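Local coordinates for Two-component system response regulator/GGDEF domain protein (Aeromonas salmonicida, PDB 3LUF) that probably makes cyclic di-GMP from two GTP molecules through a GGDEF domain absent from this piece, which holds its two response regulator receiver domains, at residues 19-24 with 30-35; 97-102 with 234-239; 143-146 with 150-153. All coordinates share one frame; numbering follows the deposited sequence.

Contact 1 of 3, residues 19-24 with 30-35; sequences MLIQAI and LEIDAF. Unlike the reference sequence in segment 19-24: Met19 (reference Thr).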
loop_
_atom_site.group_PDB
_atom_site.type_symbol
_atom_site.label_atom_id
_atom_site.label_comp_id
_atom_site.label_asym_id
_atom_site.label_seq_id
_atom_site.Cartn_x
_atom_site.Cartn_y
_atom_site.Cartn_z
HETATM N N MSE B 19 24.030 -0.400 -16.702
HETATM C CA MSE B 19 22.751 0.210 -16.236
HETATM C C MSE B 19 22.511 -0.011 -14.751
HETATM O O MSE B 19 22.091 0.914 -14.020
HETATM C CB MSE B 19 21.555 -0.364 -16.990
HETATM C CG MSE B 19 21.429 0.158 -18.371
HETATM SE SE MSE B 19 19.973 -0.839 -19.286
HETATM C CE MSE B 19 19.982 0.442 -20.711
ATOM N N LEU B 20 22.781 -1.241 -14.302
ATOM C CA LEU B 20 22.594 -1.597 -12.899
ATOM C C LEU B 20 23.570 -0.840 -12.007
ATOM O O LEU B 20 23.182 -0.316 -10.971
ATOM C CB LEU B 20 22.786 -3.084 -12.704
ATOM C CG LEU B 20 21.628 -3.967 -13.099
ATOM C CD1 LEU B 20 22.038 -5.429 -13.025
ATOM C CD2 LEU B 20 20.358 -3.674 -12.220
ATOM N N ILE B 21 24.830 -0.792 -12.412
ATOM C CA ILE B 21 25.841 -0.059 -11.630
ATOM C C ILE B 21 25.438 1.397 -11.490
ATOM O O ILE B 21 25.369 1.903 -10.378
ATOM C CB ILE B 21 27.238 -0.161 -12.236
ATOM C CG1 ILE B 21 27.743 -1.615 -12.139
ATOM C CG2 ILE B 21 28.190 0.846 -11.551
ATOM C CD1 ILE B 21 28.966 -1.896 -13.038
ATOM N N GLN B 22 25.134 2.052 -12.612
ATOM C CA GLN B 22 24.789 3.479 -12.614
ATOM C C GLN B 22 23.579 3.778 -11.724
ATOM O O GLN B 22 23.607 4.708 -10.918
ATOM C CB GLN B 22 24.521 3.948 -14.042
ATOM C CG GLN B 22 24.170 5.436 -14.209
ATOM C CD GLN B 22 23.838 5.757 -15.662
ATOM O OE1 GLN B 22 23.322 4.897 -16.387
ATOM N NE2 GLN B 22 24.139 6.983 -16.103
ATOM N N ALA B 23 22.527 2.976 -11.868
ATOM C CA ALA B 23 21.293 3.187 -11.112
ATOM C C ALA B 23 21.478 2.901 -9.618
ATOM O O ALA B 23 21.019 3.683 -8.768
ATOM C CB ALA B 23 20.170 2.375 -11.675
ATOM N N ILE B 24 22.157 1.801 -9.289
ATOM C CA ILE B 24 22.316 1.429 -7.883
ATOM C C ILE B 24 23.267 2.431 -7.169
ATOM O O ILE B 24 23.018 2.837 -6.004
ATOM C CB ILE B 24 22.772 -0.040 -7.765
ATOM C CG1 ILE B 24 21.634 -0.951 -8.207
ATOM C CG2 ILE B 24 23.173 -0.375 -6.321
ATOM C CD1 ILE B 24 22.050 -2.408 -8.433
ATOM N N LEU B 30 24.746 1.684 -1.405
ATOM C CA LEU B 30 25.500 0.425 -1.462
ATOM C C LEU B 30 26.811 0.503 -2.258
ATOM O O LEU B 30 26.849 1.098 -3.336
ATOM C CB LEU B 30 24.615 -0.671 -2.072
ATOM C CG LEU B 30 23.375 -1.014 -1.245
ATOM C CD1 LEU B 30 22.415 -1.853 -2.095
ATOM C CD2 LEU B 30 23.780 -1.735 -0.019
ATOM N N GLU B 31 27.876 -0.106 -1.727
ATOM C CA GLU B 31 29.106 -0.343 -2.501
ATOM C C GLU B 31 28.860 -1.522 -3.429
ATOM O O GLU B 31 28.205 -2.489 -3.039
ATOM C CB GLU B 31 30.290 -0.692 -1.604
ATOM C CG GLU B 31 31.336 0.411 -1.431
ATOM C CD GLU B 31 31.299 1.004 -0.040
ATOM O OE1 GLU B 31 30.187 1.127 0.519
ATOM O OE2 GLU B 31 32.378 1.317 0.506
ATOM N N ILE B 32 29.387 -1.444 -4.646
ATOM C CA ILE B 32 29.080 -2.422 -5.668
ATOM C C ILE B 32 30.343 -3.091 -6.142
ATOM O O ILE B 32 31.292 -2.399 -6.499
ATOM C CB ILE B 32 28.416 -1.757 -6.919
ATOM C CG1 ILE B 32 27.145 -0.995 -6.526
ATOM C CG2 ILE B 32 28.077 -2.821 -7.957
ATOM C CD1 ILE B 32 26.634 -0.059 -7.656
ATOM N N ASP B 33 30.339 -4.424 -6.157
ATOM C CA ASP B 33 31.329 -5.201 -6.907
ATOM C C ASP B 33 30.602 -5.880 -8.062
ATOM O O ASP B 33 29.677 -6.675 -7.835
ATOM C CB ASP B 33 31.959 -6.268 -6.013
ATOM C CG ASP B 33 32.899 -5.681 -4.962
ATOM O OD1 ASP B 33 33.524 -4.632 -5.218
ATOM O OD2 ASP B 33 33.025 -6.292 -3.882
ATOM N N ALA B 34 31.054 -5.615 -9.291
ATOM C CA ALA B 34 30.374 -6.156 -10.467
ATOM C C ALA B 34 31.341 -6.870 -11.410
ATOM O O ALA B 34 32.388 -6.313 -11.765
ATOM C CB ALA B 34 29.649 -5.032 -11.241
ATOM N N PHE B 35 30.952 -8.067 -11.836
ATOM C CA PHE B 35 31.806 -8.894 -12.687
ATOM C C PHE B 35 31.037 -9.444 -13.851
ATOM O O PHE B 35 29.808 -9.585 -13.786
ATOM C CB PHE B 35 32.411 -10.050 -11.875
ATOM C CG PHE B 35 33.125 -9.593 -10.670
ATOM C CD1 PHE B 35 34.409 -9.045 -10.790
ATOM C CD2 PHE B 35 32.499 -9.645 -9.403
ATOM C CE1 PHE B 35 35.069 -8.561 -9.665
ATOM C CE2 PHE B 35 33.149 -9.176 -8.275
ATOM C CZ PHE B 35 34.436 -8.625 -8.401
#

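Contact 2 of 3, residues 97-102 with 234-239; sequences VLDYVM and ELQCRV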
loop_
_atom_site.group_PDB
_atom_site.type_symbol
_atom_site.label_atom_id
_atom_site.label_comp_id
_atom_site.label_asym_id
_atom_site.label_seq_id
_atom_site.Cartn_x
_atom_site.Cartn_y
_atom_site.Cartn_z
ATOM N N VAL B 97 16.176 -18.909 -3.903
ATOM C CA VAL B 97 16.362 -17.576 -4.457
ATOM C C VAL B 97 15.405 -16.616 -3.706
ATOM O O VAL B 97 14.264 -16.973 -3.399
ATOM C CB VAL B 97 16.041 -17.624 -5.943
ATOM C CG1 VAL B 97 15.978 -16.269 -6.551
ATOM C CG2 VAL B 97 17.074 -18.495 -6.687
ATOM N N LEU B 98 15.876 -15.409 -3.440
ATOM C CA LEU B 98 15.106 -14.384 -2.746
ATOM C C LEU B 98 13.963 -13.833 -3.596
ATOM O O LEU B 98 12.817 -13.712 -3.117
ATOM C CB LEU B 98 16.062 -13.246 -2.410
ATOM C CG LEU B 98 15.794 -12.205 -1.354
ATOM C CD1 LEU B 98 17.132 -11.613 -0.911
ATOM C CD2 LEU B 98 14.870 -11.112 -1.887
ATOM N N ASP B 99 14.290 -13.456 -4.837
ATOM C CA ASP B 99 13.352 -12.802 -5.744
ATOM C C ASP B 99 13.999 -12.833 -7.130
ATOM O O ASP B 99 15.110 -13.347 -7.283
ATOM C CB ASP B 99 13.102 -11.365 -5.239
ATOM C CG ASP B 99 11.853 -10.711 -5.837
ATOM O OD1 ASP B 99 11.120 -11.359 -6.629
ATOM O OD2 ASP B 99 11.599 -9.528 -5.482
ATOM N N TYR B 100 13.302 -12.325 -8.140
ATOM C CA TYR B 100 13.924 -12.123 -9.442
ATOM C C TYR B 100 13.603 -10.735 -9.968
ATOM O O TYR B 100 12.636 -10.099 -9.534
ATOM C CB TYR B 100 13.500 -13.194 -10.466
ATOM C CG TYR B 100 12.024 -13.201 -10.756
ATOM C CD1 TYR B 100 11.509 -12.565 -11.889
ATOM C CD2 TYR B 100 11.133 -13.840 -9.879
ATOM C CE1 TYR B 100 10.141 -12.586 -12.142
ATOM C CE2 TYR B 100 9.775 -13.854 -10.124
ATOM C CZ TYR B 100 9.286 -13.228 -11.240
ATOM O OH TYR B 100 7.928 -13.257 -11.453
ATOM N N VAL B 101 14.429 -10.288 -10.907
ATOM C CA VAL B 101 14.299 -8.983 -11.538
ATOM C C VAL B 101 14.220 -9.229 -13.026
ATOM O O VAL B 101 15.037 -9.971 -13.585
ATOM C CB VAL B 101 15.518 -8.079 -11.226
ATOM C CG1 VAL B 101 15.467 -6.762 -12.006
ATOM C CG2 VAL B 101 15.562 -7.770 -9.739
HETATM N N MSE B 102 13.213 -8.651 -13.673
HETATM C CA MSE B 102 13.174 -8.714 -15.132
HETATM C C MSE B 102 14.194 -7.761 -15.731
HETATM O O MSE B 102 14.295 -6.603 -15.278
HETATM C CB MSE B 102 11.770 -8.354 -15.640
HETATM C CG MSE B 102 10.675 -9.274 -15.155
HETATM SE SE MSE B 102 10.877 -11.160 -15.691
HETATM C CE MSE B 102 11.182 -11.039 -17.580
ATOM N N GLU B 234 3.215 -10.004 -3.121
ATOM C CA GLU B 234 2.206 -9.117 -2.569
ATOM C C GLU B 234 2.568 -8.737 -1.132
ATOM O O GLU B 234 2.589 -7.550 -0.793
ATOM C CB GLU B 234 0.826 -9.740 -2.651
ATOM C CG GLU B 234 0.308 -9.752 -4.094
ATOM C CD GLU B 234 -1.000 -10.516 -4.243
ATOM O OE1 GLU B 234 -1.734 -10.229 -5.215
ATOM O OE2 GLU B 234 -1.266 -11.422 -3.420
ATOM N N LEU B 235 2.984 -9.733 -0.353
ATOM C CA LEU B 235 3.409 -9.499 1.029
ATOM C C LEU B 235 4.610 -8.568 1.040
ATOM O O LEU B 235 4.620 -7.588 1.783
ATOM C CB LEU B 235 3.748 -10.821 1.769
ATOM C CG LEU B 235 4.388 -10.614 3.154
ATOM C CD1 LEU B 235 3.418 -9.993 4.147
ATOM C CD2 LEU B 235 4.932 -11.925 3.668
ATOM N N GLN B 236 5.625 -8.890 0.238
ATOM C CA GLN B 236 6.798 -8.031 0.108
ATOM C C GLN B 236 6.457 -6.600 -0.244
ATOM O O GLN B 236 6.981 -5.696 0.375
ATOM C CB GLN B 236 7.796 -8.585 -0.911
ATOM C CG GLN B 236 8.969 -7.638 -1.198
ATOM C CD GLN B 236 10.096 -8.333 -1.983
ATOM O OE1 GLN B 236 11.239 -8.415 -1.519
ATOM N NE2 GLN B 236 9.753 -8.885 -3.137
ATOM N N CYS B 237 5.581 -6.400 -1.242
ATOM C CA CYS B 237 5.186 -5.056 -1.678
ATOM C C CYS B 237 4.541 -4.292 -0.519
ATOM O O CYS B 237 4.883 -3.140 -0.271
ATOM C CB CYS B 237 4.182 -5.165 -2.834
ATOM S SG CYS B 237 3.519 -3.642 -3.408
ATOM N N ARG B 238 3.617 -4.941 0.182
ATOM C CA ARG B 238 2.925 -4.236 1.284
ATOM C C ARG B 238 3.879 -3.851 2.426
ATOM O O ARG B 238 3.789 -2.740 3.001
ATOM C CB ARG B 238 1.828 -5.129 1.862
ATOM C CG ARG B 238 0.696 -5.375 0.904
ATOM C CD ARG B 238 -0.432 -4.323 1.053
ATOM N NE ARG B 238 -0.004 -2.938 0.883
ATOM C CZ ARG B 238 0.249 -2.351 -0.289
ATOM N NH1 ARG B 238 0.168 -3.053 -1.420
ATOM N NH2 ARG B 238 0.623 -1.073 -0.327
ATOM N N VAL B 239 4.742 -4.804 2.769
ATOM C CA VAL B 239 5.697 -4.596 3.836
ATOM C C VAL B 239 6.623 -3.472 3.437
ATOM O O VAL B 239 6.784 -2.519 4.199
ATOM C CB VAL B 239 6.433 -5.875 4.224
ATOM C CG1 VAL B 239 7.686 -5.532 5.092
ATOM C CG2 VAL B 239 5.496 -6.800 4.967
#

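Contact 3 of 3, residues 143-146 with 150-153; sequences QLRK and QVHE. Unlike the reference sequence in segment 150-153: Gln150 (reference Leu).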
loop_
_atom_site.group_PDB
_atom_site.type_symbol
_atom_site.label_atom_id
_atom_site.label_comp_id
_atom_site.label_asym_id
_atom_site.label_seq_id
_atom_site.Cartn_x
_atom_site.Cartn_y
_atom_site.Cartn_z
ATOM N N GLN B 143 8.939 -15.851 4.516
ATOM C CA GLN B 143 8.852 -14.856 3.443
ATOM C C GLN B 143 9.513 -13.553 3.924
ATOM O O GLN B 143 10.277 -12.948 3.213
ATOM C CB GLN B 143 7.394 -14.632 3.023
ATOM C CG GLN B 143 6.784 -15.778 2.167
ATOM C CD GLN B 143 5.244 -15.746 2.029
ATOM O OE1 GLN B 143 4.525 -15.147 2.836
ATOM N NE2 GLN B 143 4.739 -16.451 1.023
ATOM N N LEU B 144 9.216 -13.121 5.152
ATOM C CA LEU B 144 9.828 -11.895 5.662
ATOM C C LEU B 144 11.332 -12.014 5.908
ATOM O O LEU B 144 12.076 -11.045 5.747
ATOM C CB LEU B 144 9.103 -11.427 6.939
ATOM C CG LEU B 144 7.610 -11.132 6.776
ATOM C CD1 LEU B 144 6.944 -10.965 8.128
ATOM C CD2 LEU B 144 7.361 -9.870 5.961
ATOM N N ARG B 145 11.787 -13.207 6.293
ATOM C CA ARG B 145 13.219 -13.447 6.494
ATOM C C ARG B 145 13.981 -13.386 5.151
ATOM O O ARG B 145 15.156 -13.010 5.134
ATOM C CB ARG B 145 13.485 -14.749 7.243
ATOM C CG ARG B 145 13.126 -14.631 8.705
ATOM C CD ARG B 145 13.445 -15.850 9.546
ATOM N NE ARG B 145 13.302 -15.439 10.946
ATOM C CZ ARG B 145 13.049 -16.256 11.956
ATOM N NH1 ARG B 145 12.905 -17.569 11.746
ATOM N NH2 ARG B 145 12.933 -15.755 13.177
ATOM N N LYS B 146 13.286 -13.675 4.053
ATOM C CA LYS B 146 13.849 -13.508 2.687
ATOM C C LYS B 146 13.804 -12.054 2.202
ATOM O O LYS B 146 14.241 -11.734 1.097
ATOM C CB LYS B 146 13.073 -14.327 1.688
ATOM C CG LYS B 146 13.274 -15.821 1.820
ATOM C CD LYS B 146 13.241 -16.470 0.462
ATOM C CE LYS B 146 11.905 -16.229 -0.195
ATOM N NZ LYS B 146 12.004 -16.487 -1.659
ATOM N N GLN B 150 14.459 -8.756 10.475
ATOM C CA GLN B 150 14.503 -9.446 11.746
ATOM C C GLN B 150 13.072 -9.725 12.175
ATOM O O GLN B 150 12.321 -8.799 12.460
ATOM C CB GLN B 150 15.200 -8.550 12.751
ATOM C CG GLN B 150 16.678 -8.334 12.420
ATOM C CD GLN B 150 17.338 -7.460 13.461
ATOM O OE1 GLN B 150 17.205 -7.716 14.662
ATOM N NE2 GLN B 150 17.991 -6.392 13.024
ATOM N N VAL B 151 12.712 -11.009 12.209
ATOM C CA VAL B 151 11.313 -11.435 12.340
ATOM C C VAL B 151 11.049 -12.106 13.692
ATOM O O VAL B 151 11.666 -13.128 14.048
ATOM C CB VAL B 151 10.856 -12.366 11.170
ATOM C CG1 VAL B 151 9.366 -12.566 11.221
ATOM C CG2 VAL B 151 11.269 -11.761 9.763
ATOM N N HIS B 152 10.140 -11.504 14.468
ATOM C CA HIS B 152 9.694 -12.104 15.702
ATOM C C HIS B 152 8.357 -12.794 15.436
ATOM O O HIS B 152 7.621 -12.413 14.552
ATOM C CB HIS B 152 9.444 -11.020 16.747
ATOM C CG HIS B 152 10.653 -10.208 17.094
ATOM N ND1 HIS B 152 11.402 -10.445 18.229
ATOM C CD2 HIS B 152 11.211 -9.140 16.487
ATOM C CE1 HIS B 152 12.388 -9.572 18.289
ATOM N NE2 HIS B 152 12.304 -8.770 17.239
ATOM N N GLU B 153 8.021 -13.802 16.232
ATOM C CA GLU B 153 6.740 -14.482 16.055
ATOM C C GLU B 153 5.910 -14.555 17.344
ATOM O O GLU B 153 6.455 -14.573 18.469
ATOM C CB GLU B 153 6.916 -15.896 15.438
ATOM C CG GLU B 153 7.632 -16.880 16.364
ATOM C CD GLU B 153 7.570 -18.355 15.913
ATOM O OE1 GLU B 153 6.486 -18.864 15.506
ATOM O OE2 GLU B 153 8.637 -19.000 16.000
#

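Contact 1 of 3, residues 19-24 with 30-35
Ile32, Ile24 and Ile21 bring together the helix and the second strand of the first beta-alpha-beta unit in a CheY-like receiver domain, formed by strand 6-10, helix 14-27 and strand 31-35. The axes of helix 19-24 and strand 31-35 run antiparallel at 174°, 9.6 Å apart, as expected of a helix lying back along a parallel sheet. No hydrogen bond crosses; the 235 Å² buried between the segments comes from apolar packing. Ile32 loses most surface, its CB directed at the helix and its CD1 reaching the helix backbone and a neighbouring side chain. CD1 of Ile32 lies 3.7 Å from CG2 of Ile24, and the two side chains meet at a slant. In Ile24, CG2 is anti to the backbone N while CG1 (chi1 -69°) is anti to the carbonyl carbon, and it is the CG2 branch that meets Ile32. Ile21 works through its longer branch, whose CD1 sits 3.7 Å from CB of Ala34. Ile24 and Leu30 also touch Ile7, and Ile32 touches Ile9, so strand 6-10 continues this apolar layer on the sheet side. On the helix flank, Ala23 packs against Val113 of helix 106-122. CD1 of Ile32 also rests 3.6 Å from the backbone O of Ile21, a carbon-oxygen approach within van der Waals packing.

Contact 2 of 3, residues 97-102 with 234-239
The junction between the two receiver domains is bridged here by Asp99, on the edge strand 99-102 of the first domain's parallel sheet, and Gln236, on helix 232-248, in the second. Their CA atoms are 10.0 Å apart, so the side chains span the gap, and only 78 Å² is buried between the segments. NE2 of Gln236 donates to OD2 of Asp99 at 3.1 Å with an N-H...O angle of 147°, a moderately bent bond. The amide approaches from above the carboxylate, 57° out of its plane, and the two planar groups are turned 40° against each other. Gln236 gets there with CG anti to the backbone N and an extended chain beyond, which carries the amide out from the helix toward Asp99. Asp99 is buried and both its oxygens have further partners. OD2 also hydrogen-bonds to the OH of Tyr111, whereas OD1 forms a salt bridge with Lys219 of the second subunit and accepts a weak bond from the backbone N of Tyr100, at 2.8 Å. Several polar contacts thus fix the carboxylate, and the nearby lysine probably favours its charged form. Around the bridge, Tyr111 and Leu115 of helix 106-122 flank Gln236, strand 77-81 pairs with strand 99-102, and Leu235 and Val239 on helix 232-248 pack against Leu144 of helix 134-145.

Contact 3 of 3, residues 143-146 with 150-153
With chi1 at -73°, Arg145 places CG anti to the carbonyl carbon, and from CG to NE the chain runs extended past Val151, at an angle to its side chain. In Val151, a chi1 of -170° sets CG1 anti to the backbone N and CG2 anti to the carbonyl carbon; CG2 is the methyl that touches both Leu144 and Arg145. CG2 of Val151 lies 3.6 Å from CB of Leu144 and equally 3.6 Å from CG of Arg145, so one branch touches two consecutive residues at the end of the helix. Farther out, NH2 of Arg145 reaches the backbone O of Val151 at 3.0 Å, but the N-H...O angle of 134° makes this a weak bond. Val151 gives up the most surface, part of it to the aliphatic portion of the arginine, while Arg145 itself remains exposed. The nearest CA atoms across the two segments are those of Arg145 and Val151, 6.5 Å apart. On the sheet side, Leu144 and Val151 both touch Val129 of strand 126-130, and Leu144 also meets Leu235 of helix 232-248. Helix 134-145 therefore packs back onto strand 150-154 after a short turn, which is the closing half of a right-handed beta-alpha-beta crossover in the second CheY-like receiver domain.

Contacts 1 and 3 join equivalent elements in the two receiver domains, the first helix and the second strand, and neither is touched by the second subunit. The first relies on apolar packing alone, with no fully exposed residue taking part; the third, smaller and including the exposed Arg145, adds a weak arginine-to-backbone bond. Contact 2 differs in kind: it joins the two domains through polar groups, buries least area and is contacted by the second subunit. It shares a sheet with contact 1, at the opposite edge, without touching it. It does meet contact 3, where Lys146 NZ probably hydrogen-bonds to the backbone O of Val97, 2.9 Å away, adding a further tie between the domains.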